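Local coordinates for protein gamma-glutamyltransferase 1 Threonine peptidase. MEROPS family T03 (Pseudomonas nitroreducens, PDB 7D9E) that is the large subunit of a gamma-glutamyltranspeptidase that transfers gamma-glutamyl groups, probably to amino acids, amines or water, as in theanine synthesis, at residues A97-A101 and L236-D241; A122-P128 and D233-I237; W249-M253 and T264-P268; V58-F62 and W146-L150; P35-G39 and T63-Y68. All coordinates share one frame; numbering follows the deposited sequence.

Contact 1 (A97-A101 and L236-D241)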
# COMPACT_ATOMS: atom_id res chain seq x y z
N ALA A 97 1.55 -16.65 4.32
CA ALA A 97 2.01 -17.77 3.50
C ALA A 97 1.18 -19.02 3.81
O ALA A 97 0.88 -19.29 4.98
CB ALA A 97 3.48 -18.10 3.81
N PRO A 98 0.82 -19.81 2.79
CA PRO A 98 0.15 -21.09 3.05
C PRO A 98 0.99 -22.02 3.91
O PRO A 98 2.22 -21.93 3.98
CB PRO A 98 -0.11 -21.67 1.65
CG PRO A 98 0.29 -20.60 0.67
CD PRO A 98 0.91 -19.46 1.36
N LYS A 99 0.29 -22.92 4.61
CA LYS A 99 0.96 -23.85 5.51
C LYS A 99 1.97 -24.71 4.77
O LYS A 99 2.96 -25.15 5.36
CB LYS A 99 -0.10 -24.72 6.19
CG LYS A 99 -0.91 -23.93 7.23
CD LYS A 99 -2.05 -24.74 7.81
CE LYS A 99 -3.05 -23.85 8.53
NZ LYS A 99 -2.46 -23.21 9.74
N ALA A 100 1.74 -24.96 3.49
CA ALA A 100 2.66 -25.76 2.70
C ALA A 100 3.79 -24.95 2.07
O ALA A 100 4.62 -25.53 1.36
CB ALA A 100 1.89 -26.51 1.60
N ALA A 101 3.88 -23.66 2.35
CA ALA A 101 4.99 -22.87 1.83
C ALA A 101 6.30 -23.27 2.50
O ALA A 101 6.31 -23.73 3.65
CB ALA A 101 4.72 -21.38 2.05
N LEU A 236 -1.25 -23.98 -3.41
CA LEU A 236 -0.95 -24.50 -2.08
C LEU A 236 -2.06 -24.24 -1.08
O LEU A 236 -2.11 -24.92 -0.05
CB LEU A 236 0.31 -23.81 -1.55
CG LEU A 236 1.65 -24.22 -2.13
CD1 LEU A 236 1.75 -23.78 -3.56
CD2 LEU A 236 2.76 -23.55 -1.32
N ILE A 237 -2.94 -23.28 -1.34
CA ILE A 237 -3.92 -22.87 -0.35
C ILE A 237 -4.96 -23.97 -0.19
O ILE A 237 -5.47 -24.52 -1.18
CB ILE A 237 -4.57 -21.55 -0.75
CG1 ILE A 237 -3.49 -20.46 -0.70
CG2 ILE A 237 -5.70 -21.16 0.20
CD1 ILE A 237 -3.96 -19.15 -1.26
N THR A 238 -5.24 -24.32 1.07
CA THR A 238 -6.17 -25.37 1.44
C THR A 238 -7.28 -24.80 2.33
O THR A 238 -7.22 -23.66 2.79
CB THR A 238 -5.46 -26.50 2.22
OG1 THR A 238 -4.98 -25.98 3.47
CG2 THR A 238 -4.32 -27.09 1.42
N SER A 239 -8.31 -25.61 2.58
CA SER A 239 -9.35 -25.20 3.52
C SER A 239 -8.75 -24.84 4.88
O SER A 239 -9.19 -23.87 5.52
CB SER A 239 -10.39 -26.32 3.66
OG SER A 239 -11.28 -26.01 4.73
N ASP A 240 -7.74 -25.59 5.34
CA ASP A 240 -7.11 -25.29 6.62
C ASP A 240 -6.54 -23.88 6.65
O ASP A 240 -6.64 -23.16 7.66
CB ASP A 240 -5.99 -26.29 6.92
CG ASP A 240 -6.48 -27.61 7.47
OD1 ASP A 240 -7.68 -27.93 7.31
OD2 ASP A 240 -5.66 -28.34 8.06
N ASP A 241 -5.90 -23.46 5.54
CA ASP A 241 -5.33 -22.12 5.46
C ASP A 241 -6.42 -21.07 5.61
O ASP A 241 -6.26 -20.09 6.34
CB ASP A 241 -4.68 -21.95 4.09
CG ASP A 241 -3.39 -22.71 3.96
OD1 ASP A 241 -2.43 -22.39 4.68
OD2 ASP A 241 -3.33 -23.65 3.15
O HOH W 1 -1.61 -20.24 6.18
O HOH W 2 -1.03 -24.99 2.48

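Contact 2 (A122-P128 and D233-I237)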
# COMPACT_ATOMS: atom_id res chain seq x y z
N ALA A 122 -0.75 -19.81 -9.48
CA ALA A 122 -1.40 -20.02 -8.20
C ALA A 122 -0.41 -20.11 -7.05
O ALA A 122 -0.75 -19.77 -5.91
CB ALA A 122 -2.30 -21.26 -8.22
N LYS A 123 0.82 -20.57 -7.31
CA LYS A 123 1.80 -20.67 -6.24
C LYS A 123 2.31 -19.31 -5.77
O LYS A 123 2.98 -19.25 -4.73
CB LYS A 123 2.95 -21.55 -6.68
CG LYS A 123 2.54 -22.99 -6.94
CD LYS A 123 3.76 -23.91 -6.87
CE LYS A 123 3.41 -25.37 -7.19
NZ LYS A 123 3.82 -25.71 -8.57
N ALA A 124 1.97 -18.23 -6.47
CA ALA A 124 2.36 -16.89 -6.07
C ALA A 124 1.45 -16.29 -5.01
O ALA A 124 1.77 -15.20 -4.50
CB ALA A 124 2.36 -15.97 -7.30
N ALA A 125 0.35 -16.95 -4.65
CA ALA A 125 -0.66 -16.35 -3.81
C ALA A 125 -0.45 -16.63 -2.32
O ALA A 125 -0.19 -17.77 -1.92
CB ALA A 125 -2.05 -16.85 -4.22
N GLY A 126 -0.60 -15.58 -1.52
CA GLY A 126 -0.82 -15.75 -0.10
C GLY A 126 -2.30 -15.92 0.21
O GLY A 126 -3.17 -15.66 -0.63
N VAL A 127 -2.59 -16.35 1.44
CA VAL A 127 -3.98 -16.53 1.87
C VAL A 127 -4.65 -15.16 1.96
O VAL A 127 -4.15 -14.30 2.70
CB VAL A 127 -4.04 -17.26 3.22
CG1 VAL A 127 -5.49 -17.43 3.62
CG2 VAL A 127 -3.30 -18.61 3.14
N PRO A 128 -5.75 -14.90 1.24
CA PRO A 128 -6.30 -13.53 1.22
C PRO A 128 -6.86 -13.10 2.57
O PRO A 128 -7.51 -13.87 3.27
CB PRO A 128 -7.43 -13.62 0.18
CG PRO A 128 -7.04 -14.76 -0.73
CD PRO A 128 -6.38 -15.77 0.21
N ASP A 233 -4.81 -25.65 -10.55
CA ASP A 233 -3.63 -24.91 -10.96
C ASP A 233 -2.37 -25.28 -10.19
O ASP A 233 -1.34 -24.63 -10.36
CB ASP A 233 -3.87 -23.41 -10.80
CG ASP A 233 -4.82 -22.85 -11.83
OD1 ASP A 233 -5.11 -23.54 -12.83
OD2 ASP A 233 -5.30 -21.71 -11.64
N GLY A 234 -2.43 -26.29 -9.32
CA GLY A 234 -1.27 -26.67 -8.54
C GLY A 234 -0.90 -25.71 -7.43
O GLY A 234 0.27 -25.59 -7.08
N GLY A 235 -1.88 -25.02 -6.85
CA GLY A 235 -1.61 -24.09 -5.78
C GLY A 235 -1.49 -24.79 -4.44
O GLY A 235 -1.63 -26.01 -4.32
N LEU A 236 -1.25 -23.98 -3.41
CA LEU A 236 -0.95 -24.50 -2.08
C LEU A 236 -2.06 -24.24 -1.08
O LEU A 236 -2.11 -24.92 -0.05
CB LEU A 236 0.31 -23.81 -1.55
CG LEU A 236 1.65 -24.22 -2.13
CD1 LEU A 236 1.75 -23.78 -3.56
CD2 LEU A 236 2.76 -23.55 -1.32
N ILE A 237 -2.94 -23.28 -1.34
CA ILE A 237 -3.92 -22.87 -0.35
C ILE A 237 -4.96 -23.97 -0.19
O ILE A 237 -5.47 -24.52 -1.18
CB ILE A 237 -4.57 -21.55 -0.75
CG1 ILE A 237 -3.49 -20.46 -0.70
CG2 ILE A 237 -5.70 -21.16 0.20
CD1 ILE A 237 -3.96 -19.15 -1.26
O HOH W 3 -0.73 -21.18 -3.52
O HOH W 4 -0.80 -21.66 -11.68

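Contact 3 (W249-M253 and T264-P268)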
# COMPACT_ATOMS: atom_id res chain seq x y z
N TRP A 249 -5.43 -6.92 15.09
CA TRP A 249 -5.31 -5.55 15.56
C TRP A 249 -3.93 -5.38 16.18
O TRP A 249 -3.46 -6.25 16.92
CB TRP A 249 -6.38 -5.26 16.61
CG TRP A 249 -7.80 -5.30 16.08
CD1 TRP A 249 -8.69 -6.34 16.16
CD2 TRP A 249 -8.47 -4.26 15.34
NE1 TRP A 249 -9.88 -5.99 15.55
CE2 TRP A 249 -9.76 -4.73 15.03
CE3 TRP A 249 -8.10 -2.97 14.93
CZ2 TRP A 249 -10.69 -3.95 14.33
CZ3 TRP A 249 -9.01 -2.22 14.22
CH2 TRP A 249 -10.30 -2.71 13.93
N ARG A 250 -3.26 -4.28 15.85
CA ARG A 250 -1.95 -3.97 16.39
C ARG A 250 -1.91 -2.52 16.85
O ARG A 250 -2.70 -1.69 16.39
CB ARG A 250 -0.83 -4.17 15.35
CG ARG A 250 -0.91 -5.51 14.58
CD ARG A 250 0.27 -5.62 13.65
NE ARG A 250 0.36 -6.87 12.88
CZ ARG A 250 0.91 -8.00 13.32
NH1 ARG A 250 1.43 -8.08 14.53
NH2 ARG A 250 0.95 -9.04 12.51
N GLU A 251 -0.97 -2.21 17.72
CA GLU A 251 -0.73 -0.81 18.04
C GLU A 251 -0.11 -0.10 16.84
O GLU A 251 0.87 -0.58 16.28
CB GLU A 251 0.15 -0.66 19.27
CG GLU A 251 -0.55 -1.14 20.55
CD GLU A 251 -1.75 -0.28 20.90
OE1 GLU A 251 -1.66 0.96 20.82
OE2 GLU A 251 -2.81 -0.86 21.21
N PRO A 252 -0.67 1.03 16.40
CA PRO A 252 -0.05 1.73 15.27
C PRO A 252 1.29 2.31 15.67
O PRO A 252 1.55 2.57 16.85
CB PRO A 252 -1.07 2.82 14.91
CG PRO A 252 -1.88 3.01 16.14
CD PRO A 252 -1.93 1.65 16.83
N MET A 253 2.15 2.47 14.67
CA MET A 253 3.38 3.23 14.85
C MET A 253 3.00 4.69 15.12
O MET A 253 2.17 5.25 14.41
CB MET A 253 4.25 3.15 13.60
CG MET A 253 5.41 4.13 13.60
SD MET A 253 6.67 3.78 14.84
CE MET A 253 6.95 2.07 14.39
N THR A 264 0.82 5.47 11.79
CA THR A 264 1.03 4.77 10.52
C THR A 264 1.27 3.29 10.80
O THR A 264 1.14 2.83 11.93
CB THR A 264 2.16 5.45 9.72
OG1 THR A 264 2.21 4.93 8.38
CG2 THR A 264 3.50 5.30 10.40
N ALA A 265 1.60 2.57 9.74
CA ALA A 265 1.60 1.11 9.80
C ALA A 265 2.83 0.60 10.52
O ALA A 265 3.95 0.92 10.12
CB ALA A 265 1.58 0.56 8.38
N PRO A 266 2.67 -0.22 11.56
CA PRO A 266 3.79 -0.92 12.19
C PRO A 266 4.09 -2.19 11.41
O PRO A 266 3.46 -2.50 10.40
CB PRO A 266 3.23 -1.23 13.56
CG PRO A 266 1.76 -1.58 13.25
CD PRO A 266 1.37 -0.62 12.16
N LEU A 267 5.08 -2.94 11.89
CA LEU A 267 5.37 -4.24 11.31
C LEU A 267 4.10 -5.07 11.27
O LEU A 267 3.31 -5.04 12.23
CB LEU A 267 6.44 -4.94 12.14
CG LEU A 267 7.86 -4.39 12.01
CD1 LEU A 267 8.76 -5.08 13.00
CD2 LEU A 267 8.39 -4.57 10.59
N PRO A 268 3.86 -5.83 10.20
CA PRO A 268 4.76 -6.19 9.10
C PRO A 268 4.93 -5.17 7.98
O PRO A 268 5.53 -5.52 6.96
CB PRO A 268 4.12 -7.47 8.56
CG PRO A 268 2.67 -7.22 8.74
CD PRO A 268 2.57 -6.55 10.09

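Contact 4 (V58-F62 and W146-L150)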
# COMPACT_ATOMS: atom_id res chain seq x y z
N VAL A 58 -15.87 0.34 4.33
CA VAL A 58 -16.28 -1.00 3.93
C VAL A 58 -16.94 -0.95 2.56
O VAL A 58 -16.58 -1.71 1.65
CB VAL A 58 -17.21 -1.61 4.99
CG1 VAL A 58 -17.79 -2.91 4.47
CG2 VAL A 58 -16.44 -1.80 6.27
N ALA A 59 -17.91 -0.06 2.38
CA ALA A 59 -18.59 0.02 1.10
C ALA A 59 -17.61 0.37 -0.01
O ALA A 59 -17.68 -0.19 -1.11
CB ALA A 59 -19.74 1.03 1.19
N THR A 60 -16.66 1.27 0.28
CA THR A 60 -15.70 1.70 -0.73
C THR A 60 -14.74 0.58 -1.11
O THR A 60 -14.46 0.35 -2.30
CB THR A 60 -14.93 2.91 -0.19
OG1 THR A 60 -15.84 3.99 0.05
CG2 THR A 60 -13.85 3.36 -1.18
N ALA A 61 -14.25 -0.16 -0.12
CA ALA A 61 -13.32 -1.25 -0.39
C ALA A 61 -13.96 -2.33 -1.24
O ALA A 61 -13.32 -2.88 -2.14
CB ALA A 61 -12.79 -1.83 0.91
N PHE A 62 -15.23 -2.67 -0.97
CA PHE A 62 -15.86 -3.66 -1.84
C PHE A 62 -16.14 -3.07 -3.22
O PHE A 62 -16.03 -3.79 -4.23
CB PHE A 62 -17.13 -4.23 -1.20
CG PHE A 62 -16.86 -5.26 -0.13
CD1 PHE A 62 -16.31 -6.48 -0.45
CD2 PHE A 62 -17.18 -4.99 1.19
CE1 PHE A 62 -16.09 -7.45 0.54
CE2 PHE A 62 -16.97 -5.95 2.18
CZ PHE A 62 -16.40 -7.16 1.86
N TRP A 146 -24.16 -4.52 7.59
CA TRP A 146 -23.16 -5.05 6.68
C TRP A 146 -23.74 -5.34 5.30
O TRP A 146 -23.17 -4.93 4.28
CB TRP A 146 -22.57 -6.32 7.29
CG TRP A 146 -21.68 -7.14 6.41
CD1 TRP A 146 -22.06 -8.22 5.66
CD2 TRP A 146 -20.26 -7.01 6.24
NE1 TRP A 146 -20.97 -8.75 5.02
CE2 TRP A 146 -19.86 -8.03 5.35
CE3 TRP A 146 -19.30 -6.14 6.74
CZ2 TRP A 146 -18.53 -8.20 4.97
CZ3 TRP A 146 -17.99 -6.30 6.36
CH2 TRP A 146 -17.61 -7.32 5.47
N SER A 147 -24.87 -6.04 5.24
CA SER A 147 -25.38 -6.45 3.94
C SER A 147 -25.67 -5.25 3.05
O SER A 147 -25.46 -5.31 1.83
CB SER A 147 -26.64 -7.30 4.12
OG SER A 147 -27.65 -6.55 4.77
N GLU A 148 -26.15 -4.14 3.63
CA GLU A 148 -26.45 -2.96 2.84
C GLU A 148 -25.18 -2.30 2.31
O GLU A 148 -25.20 -1.70 1.22
CB GLU A 148 -27.24 -1.96 3.70
CG GLU A 148 -28.61 -2.46 4.15
CD GLU A 148 -29.43 -3.09 3.04
N LEU A 149 -24.07 -2.41 3.03
CA LEU A 149 -22.82 -1.81 2.58
C LEU A 149 -22.24 -2.51 1.36
O LEU A 149 -21.39 -1.94 0.67
CB LEU A 149 -21.81 -1.86 3.72
CG LEU A 149 -22.19 -1.02 4.94
CD1 LEU A 149 -21.12 -1.24 6.00
CD2 LEU A 149 -22.33 0.46 4.61
N LEU A 150 -22.66 -3.75 1.10
CA LEU A 150 -22.21 -4.47 -0.08
C LEU A 150 -23.05 -4.15 -1.31
O LEU A 150 -22.61 -4.43 -2.43
CB LEU A 150 -22.28 -5.99 0.18
CG LEU A 150 -21.10 -6.72 0.82
CD1 LEU A 150 -19.91 -6.82 -0.11
CD2 LEU A 150 -20.69 -6.03 2.14
O HOH W 5 -20.20 -1.76 -1.68

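Contact 5 (P35-G39 and T63-Y68)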
# COMPACT_ATOMS: atom_id res chain seq x y z
N PRO A 35 -9.47 6.43 -5.24
CA PRO A 35 -8.67 6.31 -6.47
C PRO A 35 -9.49 6.25 -7.74
O PRO A 35 -8.89 6.27 -8.83
CB PRO A 35 -7.89 5.02 -6.26
CG PRO A 35 -8.81 4.18 -5.41
CD PRO A 35 -9.42 5.19 -4.43
N ASP A 36 -10.82 6.19 -7.65
CA ASP A 36 -11.65 6.38 -8.83
C ASP A 36 -12.98 7.00 -8.43
O ASP A 36 -13.28 7.17 -7.25
CB ASP A 36 -11.81 5.10 -9.68
CG ASP A 36 -12.73 4.05 -9.06
OD1 ASP A 36 -13.53 4.36 -8.14
OD2 ASP A 36 -12.69 2.89 -9.54
N GLN A 37 -13.76 7.34 -9.45
CA GLN A 37 -15.01 8.07 -9.25
C GLN A 37 -16.05 7.22 -8.54
O GLN A 37 -16.95 7.76 -7.88
CB GLN A 37 -15.57 8.54 -10.58
CG GLN A 37 -15.89 7.38 -11.53
CD GLN A 37 -16.47 7.83 -12.84
OE1 GLN A 37 -15.93 7.51 -13.90
NE2 GLN A 37 -17.60 8.51 -12.78
N TYR A 38 -15.98 5.90 -8.69
CA TYR A 38 -16.97 5.00 -8.11
C TYR A 38 -16.77 4.83 -6.62
O TYR A 38 -17.73 4.89 -5.85
CB TYR A 38 -16.88 3.67 -8.84
CG TYR A 38 -17.03 3.82 -10.33
CD1 TYR A 38 -18.24 4.25 -10.88
CD2 TYR A 38 -15.96 3.58 -11.20
CE1 TYR A 38 -18.39 4.40 -12.26
CE2 TYR A 38 -16.10 3.75 -12.57
CZ TYR A 38 -17.32 4.15 -13.08
OH TYR A 38 -17.50 4.31 -14.45
N GLY A 39 -15.52 4.64 -6.18
CA GLY A 39 -15.26 4.60 -4.76
C GLY A 39 -15.65 5.91 -4.08
O GLY A 39 -16.17 5.90 -2.96
N THR A 63 -16.46 -1.77 -3.30
CA THR A 63 -16.69 -1.15 -4.61
C THR A 63 -15.44 -1.22 -5.47
O THR A 63 -15.50 -1.63 -6.64
CB THR A 63 -17.13 0.30 -4.44
OG1 THR A 63 -18.46 0.33 -3.89
CG2 THR A 63 -17.19 1.01 -5.79
N LEU A 64 -14.28 -0.87 -4.90
CA LEU A 64 -13.04 -0.91 -5.67
C LEU A 64 -12.60 -2.33 -6.01
O LEU A 64 -11.86 -2.51 -6.99
CB LEU A 64 -11.95 -0.16 -4.91
CG LEU A 64 -12.23 1.32 -4.67
CD1 LEU A 64 -11.21 1.94 -3.69
CD2 LEU A 64 -12.22 2.09 -5.98
N ALA A 65 -13.04 -3.33 -5.25
CA ALA A 65 -12.80 -4.72 -5.61
C ALA A 65 -13.50 -5.09 -6.91
O ALA A 65 -13.13 -6.07 -7.56
CB ALA A 65 -13.26 -5.62 -4.47
N VAL A 66 -14.51 -4.30 -7.30
CA VAL A 66 -15.18 -4.43 -8.58
C VAL A 66 -14.59 -3.49 -9.62
O VAL A 66 -14.25 -3.92 -10.73
CB VAL A 66 -16.70 -4.19 -8.41
CG1 VAL A 66 -17.39 -4.29 -9.76
CG2 VAL A 66 -17.29 -5.16 -7.40
N THR A 67 -14.47 -2.21 -9.30
CA THR A 67 -14.15 -1.19 -10.29
C THR A 67 -12.67 -0.95 -10.47
O THR A 67 -12.29 -0.30 -11.45
CB THR A 67 -14.84 0.15 -9.96
OG1 THR A 67 -14.27 0.70 -8.76
CG2 THR A 67 -16.35 -0.06 -9.78
N TYR A 68 -11.81 -1.46 -9.57
CA TYR A 68 -10.42 -1.07 -9.71
C TYR A 68 -9.72 -2.46 -9.51
O TYR A 68 -8.86 -2.60 -8.63
CB TYR A 68 -10.05 -0.19 -8.56
CG TYR A 68 -8.85 0.73 -8.74
CD1 TYR A 68 -9.07 1.97 -9.29
CD2 TYR A 68 -7.56 0.33 -8.58
CE1 TYR A 68 -8.05 2.87 -9.48
CE2 TYR A 68 -6.50 1.22 -8.82
CZ TYR A 68 -6.77 2.49 -9.28
OH TYR A 68 -5.78 3.41 -9.55
O HOH W 6 -6.31 6.23 -9.54
O HOH W 7 -11.81 2.34 -12.02

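Contact 1 (A97-A101 and L236-D241)
Ahead of Pro98, which packs on Leu236, the carbonyl O of Ala97 already reaches Asp241 through water 1, which donates to both. Pro98 then turns its ring to the other segment: Pro98 CB lies 3.9 Å from Leu236 CB, and Pro98 CG rests on Ile237 CG1. It also starts a type I beta turn, closed by Ala101 N bonding to Pro98 O. At Lys99 the backbone N donates to Asp241 OD1 over 2.8 Å, using the syn lone pair of that oxygen at a fairly straight 157°. The lysine chain leaves with CG anti to the carbonyl carbon (chi1 -72°), and Lys99 CG passes 3.3 Å from Asp241 OD1 on the way to a salt bridge between NZ and Asp244. Water 2 accepts from Ala100 N and donates to Leu236 O and Asp241 OD2. Ala100 and Ala101 lie against Leu236 CD2, 3.8 Å from Ala101 N. Asp241 OD2 accepts on its anti lone pair from Thr238 N at 2.9 Å, as in one half of a capping box at the start of helix 239-244, and takes Thr238 OG1 from above the carboxylate plane. One buried carboxylate thus receives three protein donors and two waters. Probably ionised, with the lysine and a helix start nearby, it ties the turn to the helix through N-H, hydroxyl and water hydrogen bonds.

Contact 2 (A122-P128 and D233-I237)
Ala122 CB sits 3.7 Å from Asp233 CB and also faces Gly235 CA, where a side chain would probably crowd it. Between those two partners helix 221-233 ends in a Schellman motif, with Gly234 at positive phi (73°). Lys123 starts out with CG beside its own backbone N (chi1 -65°), a course that runs its methylenes past Gly234 O. Lys123 CE comes within 3.1 Å of Gly234 O, and the same chain crosses Leu236 at about a right angle, Lys123 CG touching Leu236 CD1 at 3.6 Å. Farther on, Ile237 aims its CD1 methyl at the backbone of the loop that leads to helix 130-141, 3.6 Å from Gly126 O. Ala125 CB and Pro128 CD meet the same methyl, while Val127 CG2 lies by Ile237 CG1. Met230 of helix 221-233 touches both Ala122 and Ile237, and Gly126 N is bonded to Asn38 of the other chain. Direct contact is apolar or van der Waals; waters carry the polar links. Water 4 joins Ala122 N to Asp233 O, and water 3 donates to Ala122 O at 2.8 Å while accepting from Leu236 N at 2.9 Å.

Contact 3 (W249-M253 and T264-P268)
Met253 and Thr264 form an antiparallel hydrogen-bonded pair in the beta hairpin of strands 248-257 and 260-264. Thr264 N donates to Met253 O over 3.0 Å in the carbonyl plane, at 157°. The return bond, Met253 N to Thr264 O at 2.9 Å, is more bent, its donor tilted from the plane of the carbonyl. The two side chains lie side by side on one face of the sheet, with Met253 CG 3.9 Å from Thr264 CG2. Met253 has CG anti to the backbone N (chi1 169°), which runs it alongside that methyl. The two segments run at 122° to each other, and Pro266 packs into the angle: Pro266 CG stands 3.3 Å from Glu251 O, while Pro266 CB faces Met253 N. Arg250 reaches across to Leu267 and Pro268, its chain extended from CG to NE. Leu267 O lies over one face of its guanidinium, 3.5 Å from Arg250 NE, and Pro268 CD is 3.6 Å from the same nitrogen. A cis peptide bond precedes Pro268, whose side chain lies about 9 Å from the bound DON. Further out, Arg250 NE forms a salt bridge with Asp92 of strand 87-93 and NH1 bonds to Gln322, while Thr264 OG1 bonds to Ser77 of the other chain. A leucine in place of Arg250 would probably leave Asp92 without its charged mate and Leu267 O without the flat group beneath it. The hairpin pair is thus a backbone link, and the loop after it is held by proline contacts and a guanidinium whose charge Asp92 meets.

Contact 4 (V58-F62 and W146-L150)
Leu149 O is gripped from the side of Ala59: water 5 donates to Leu149 O over 2.6 Å and to Ala59 O as well, while Ala59 CA makes a CA-H...O contact with Leu149 O at 3.4 Å. This is a helix-helix crossing, the axes of 58-62 and of the weakly bonded 146-150 lying 9.1 Å apart at -42°, and the backbones come nearest at the small Ala59 and Leu149. Phe62 carries much of the apolar contact. Leu150 CD1 sits over the centre of its ring, a CH-pi contact of 3.5 Å from that methyl to the Phe62 centroid, 14° off the normal. Trp146 comes to the rim of the same ring in its plane, Trp146 CH2 touching Phe62 CE2 at 3.6 Å, with the two ring planes nearly perpendicular. A chi1 of 171°, setting CG opposite the backbone N, carries the Trp146 indole toward helix 53-67; its NE1 bonds to Ile209 O of helix 200-212. Leu150 CD2 covers one indole face near the rim, so both leucine methyls are in use. A serine in place of Phe62 would probably leave Leu150 CD1 without its ring face and open a gap beside the indole. Val58 completes the seam: its CG1 meets Trp146 CZ3 at 3.9 Å and Leu149 CD1 at 4.0 Å.

Contact 5 (P35-G39 and T63-Y68)
The start of helix 37-48 meets the last turn of helix 53-67, with Gly39 CA 5.9 Å from Thr63 CA and Tyr68 the first residue to leave the helical conformation. Asp36 is the N-cap and holds both ends. Its CG lies between the backbone N and carbonyl carbon (chi1 74°), which turns the carboxylate so that OD1 takes Gly39 N at 2.8 Å, almost straight at 174° and nearly in line with its C-O bond. The other oxygen, Asp36 OD2, accepts from Thr67 OG1 over 2.8 Å on its syn lone pair. Water 7 donates to Asp36 OD2 and to Thr67 O, so a second link runs beside the direct one. Asp36 OD2 also lies in the plane of the Tyr68 ring at its edge, 3.7 Å from Tyr68 CD1. Leu64 slides past the carboxylate, placing Leu64 CD2 3.4 Å from Asp36 OD1, while its other methyl, Leu64 CD1, meets Pro35 CG at 3.7 Å. Pro35 CB rests on Tyr68 CE1, and water 6 joins Pro35 O to Tyr68 OH. Tyr38 lays its CD2 near Thr67 CB at 3.8 Å, with Gln37 CG over the centre of one ring face. A buried carboxylate thus caps one helix and grips the end of another. Pro35 directly follows strand 30-34, Thr63 packs on Pro152 and Tyr156 of helix 146-159, Tyr38 OH bonds to Lys162 N of strand 161-162, and Leu64 touches Tyr18 of the other chain.

How the contacts relate
Contacts 4 and 5 are buried and share helix 53-67; they touch where Thr60 OG1 nears Gly39 O. Contact 4 is almost wholly apolar, whereas contact 5 gathers round a buried carboxylate. Contacts 1 and 2, centres 8 Å apart, share Leu236 and Ile237 and are partly buried: a carboxylate's hydrogen bonds and water bridges rule the first, methyls and water bridges the second. In contacts 1 and 5 an aspartate at a helix start takes donors from the other segment, from the N-cap in contact 5 and from within the first turn in contact 1. Contact 3, partly buried and on the opposite side of the chain's centre from contact 5, pairs strand residues by two backbone bonds and adds proline and arginine contacts.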